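Local coordinates for protein putative ring-cleaving dioxygenase MhqO (Bacillus subtilis subsp. subtilis, PDB 3OAJ) that is a putative iron-dependent extradiol ring-cleavage dioxygenase that may contribute to the breakdown and detoxification of aromatic compounds, at residues A[27-31]-A[95-99]. Sequence-based numbering, arbitrary orientation.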
ATOM      1  N   ALA A  27       9.435   2.596   9.365  1.00 11.41           N
ATOM      2  CA  ALA A  27      10.226   1.670  10.193  1.00 11.24           C
ATOM      3  C   ALA A  27      10.291   2.129  11.648  1.00 11.56           C
ATOM      4  O   ALA A  27       9.970   1.360  12.559  1.00 12.88           O
ATOM      5  CB  ALA A  27      11.643   1.489   9.621  1.00 11.18           C
ATOM      6  N   GLY A  28      10.700   3.374  11.871  1.00 11.80           N
ATOM      7  CA  GLY A  28      10.900   3.902  13.224  1.00 11.98           C
ATOM      8  C   GLY A  28       9.649   3.941  14.088  1.00 12.30           C
ATOM      9  O   GLY A  28       9.650   3.477  15.233  1.00 13.53           O
ATOM     10  N   VAL A  29       8.574   4.505  13.554  1.00 11.62           N
ATOM     11  CA  VAL A  29       7.334   4.634  14.331  1.00 11.36           C
ATOM     12  C   VAL A  29       6.434   3.400  14.157  1.00 11.48           C
ATOM     13  O   VAL A  29       6.019   2.783  15.146  1.00 12.24           O
ATOM     14  CB  VAL A  29       6.597   5.951  13.970  1.00 11.56           C
ATOM     15  CG1 VAL A  29       5.267   6.057  14.716  1.00 12.57           C
ATOM     16  CG2 VAL A  29       7.488   7.151  14.316  1.00 12.09           C
ATOM     17  N   LEU A  30       6.173   3.014  12.909  1.00 11.35           N
ATOM     18  CA  LEU A  30       5.213   1.946  12.640  1.00 11.19           C
ATOM     19  C   LEU A  30       5.817   0.549  12.741  1.00 11.56           C
ATOM     20  O   LEU A  30       5.077  -0.437  12.760  1.00 12.29           O
ATOM     21  CB  LEU A  30       4.492   2.143  11.296  1.00 11.40           C
ATOM     22  CG  LEU A  30       3.647   3.421  11.188  1.00 10.54           C
ATOM     23  CD1 LEU A  30       2.850   3.388   9.912  1.00 11.49           C
ATOM     24  CD2 LEU A  30       2.715   3.575  12.376  1.00 11.68           C
ATOM     25  N   GLY A  31       7.147   0.467  12.794  1.00 11.29           N
ATOM     26  CA  GLY A  31       7.819  -0.806  13.005  1.00 11.66           C
ATOM     27  C   GLY A  31       7.843  -1.745  11.814  1.00 12.05           C
ATOM     28  O   GLY A  31       8.182  -2.916  11.985  1.00 12.48           O
ATOM     29  N   TRP A  95      -0.695   1.710  20.248  1.00 10.41           N
ATOM     30  CA  TRP A  95      -0.499   2.640  19.143  1.00 10.18           C
ATOM     31  C   TRP A  95      -0.836   4.072  19.490  1.00 10.75           C
ATOM     32  O   TRP A  95      -0.109   4.991  19.088  1.00 11.53           O
ATOM     33  CB  TRP A  95      -1.260   2.132  17.916  1.00 10.25           C
ATOM     34  CG  TRP A  95      -0.563   0.920  17.417  1.00 10.17           C
ATOM     35  CD1 TRP A  95      -0.935  -0.395  17.595  1.00 10.45           C
ATOM     36  CD2 TRP A  95       0.702   0.888  16.745  1.00 10.05           C
ATOM     37  NE1 TRP A  95       0.010  -1.226  17.053  1.00 10.39           N
ATOM     38  CE2 TRP A  95       1.032  -0.473  16.539  1.00 10.35           C
ATOM     39  CE3 TRP A  95       1.605   1.882  16.316  1.00  9.85           C
ATOM     40  CZ2 TRP A  95       2.215  -0.870  15.890  1.00 10.13           C
ATOM     41  CZ3 TRP A  95       2.777   1.489  15.684  1.00 10.24           C
ATOM     42  CH2 TRP A  95       3.065   0.127  15.463  1.00 10.89           C
ATOM     43  N   GLU A  96      -1.901   4.263  20.267  1.00 10.56           N
ATOM     44  CA  GLU A  96      -2.267   5.608  20.689  1.00 11.01           C
ATOM     45  C   GLU A  96      -1.160   6.221  21.543  1.00 11.00           C
ATOM     46  O   GLU A  96      -0.737   7.358  21.282  1.00 11.75           O
ATOM     47  CB  GLU A  96      -3.610   5.604  21.414  1.00 11.78           C
ATOM     48  CG  GLU A  96      -4.770   5.363  20.460  1.00 15.65           C
ATOM     49  CD  GLU A  96      -6.101   5.090  21.130  1.00 14.14           C
ATOM     50  OE1 GLU A  96      -6.137   4.668  22.302  1.00 17.02           O
ATOM     51  OE2 GLU A  96      -7.124   5.258  20.444  1.00 17.22           O
ATOM     52  N   LYS A  97      -0.676   5.467  22.537  1.00 10.79           N
ATOM     53  CA  LYS A  97       0.393   5.981  23.418  1.00 11.34           C
ATOM     54  C   LYS A  97       1.702   6.190  22.634  1.00 11.79           C
ATOM     55  O   LYS A  97       2.440   7.152  22.880  1.00 12.43           O
ATOM     56  CB  LYS A  97       0.623   5.089  24.653  1.00 12.32           C
ATOM     57  CG  LYS A  97      -0.557   4.984  25.606  1.00 15.58           C
ATOM     58  CD  LYS A  97      -0.966   6.291  26.228  1.00 15.42           C
ATOM     59  CE  LYS A  97      -2.004   6.035  27.323  1.00 15.79           C
ATOM     60  NZ  LYS A  97      -2.133   7.201  28.222  1.00 16.56           N
ATOM     61  N   ARG A  98       1.973   5.307  21.678  1.00 11.43           N
ATOM     62  CA  ARG A  98       3.162   5.432  20.844  1.00 11.79           C
ATOM     63  C   ARG A  98       3.091   6.670  19.949  1.00 12.00           C
ATOM     64  O   ARG A  98       4.066   7.419  19.848  1.00 12.44           O
ATOM     65  CB  ARG A  98       3.391   4.157  20.041  1.00 11.80           C
ATOM     66  CG  ARG A  98       4.634   4.185  19.155  1.00 11.90           C
ATOM     67  CD  ARG A  98       4.923   2.785  18.576  1.00 12.18           C
ATOM     68  NE  ARG A  98       6.200   2.745  17.872  1.00 12.54           N
ATOM     69  CZ  ARG A  98       7.381   2.589  18.462  1.00 12.07           C
ATOM     70  NH1 ARG A  98       7.460   2.451  19.792  1.00 12.67           N
ATOM     71  NH2 ARG A  98       8.485   2.571  17.715  1.00 12.96           N
ATOM     72  N   LEU A  99       1.953   6.891  19.287  1.00 11.86           N
ATOM     73  CA  LEU A  99       1.786   8.130  18.505  1.00 12.28           C
ATOM     74  C   LEU A  99       1.965   9.395  19.347  1.00 13.15           C
ATOM     75  O   LEU A  99       2.586  10.375  18.891  1.00 13.68           O
ATOM     76  CB  LEU A  99       0.447   8.141  17.764  1.00 12.80           C
ATOM     77  CG  LEU A  99       0.286   7.111  16.641  1.00 11.82           C
ATOM     78  CD1 LEU A  99      -1.133   7.145  16.127  1.00 13.66           C
ATOM     79  CD2 LEU A  99       1.304   7.286  15.490  1.00 13.81           C
TER
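V29 O lies at the edge of two flat groups, the guanidinium of R98 and the indole of W95, near the plane of each; G28 O joins it at the guanidinium edge, and L30 O comes to the indole obliquely, 3.4 Å from W95 CH2. In the VOC (vicinal oxygen chelate) fold, built of beta-alpha-beta-beta-beta modules, this is a worked example of one arginine tying together two successive backbone carbonyls of another helix. The contact joins the C-terminal part of helix 19-29 and the turn after it to helix 92-101, away from the metal site.

R98 reaches across because CG stands anti to the backbone N (chi1 -179°) and the chain stays extended to NE. Its NE donates to a lone pair of V29 O at 2.7 Å, almost straight at 171°, while NH2 gives G28 O a more bent bond of 2.9 Å. Together these bonds probably hold the guanidinium against rotation.

Beside this polar pair, L30 crosses W95 at about a right angle, its CD2 3.9 Å from W95 CZ3, and L127 and I129 of strand 126-131 pack against the two side chains respectively. W95 NE1 is bonded to V149 O. Further along, V29 CG1 meets L99 CD2 at 4.2 Å.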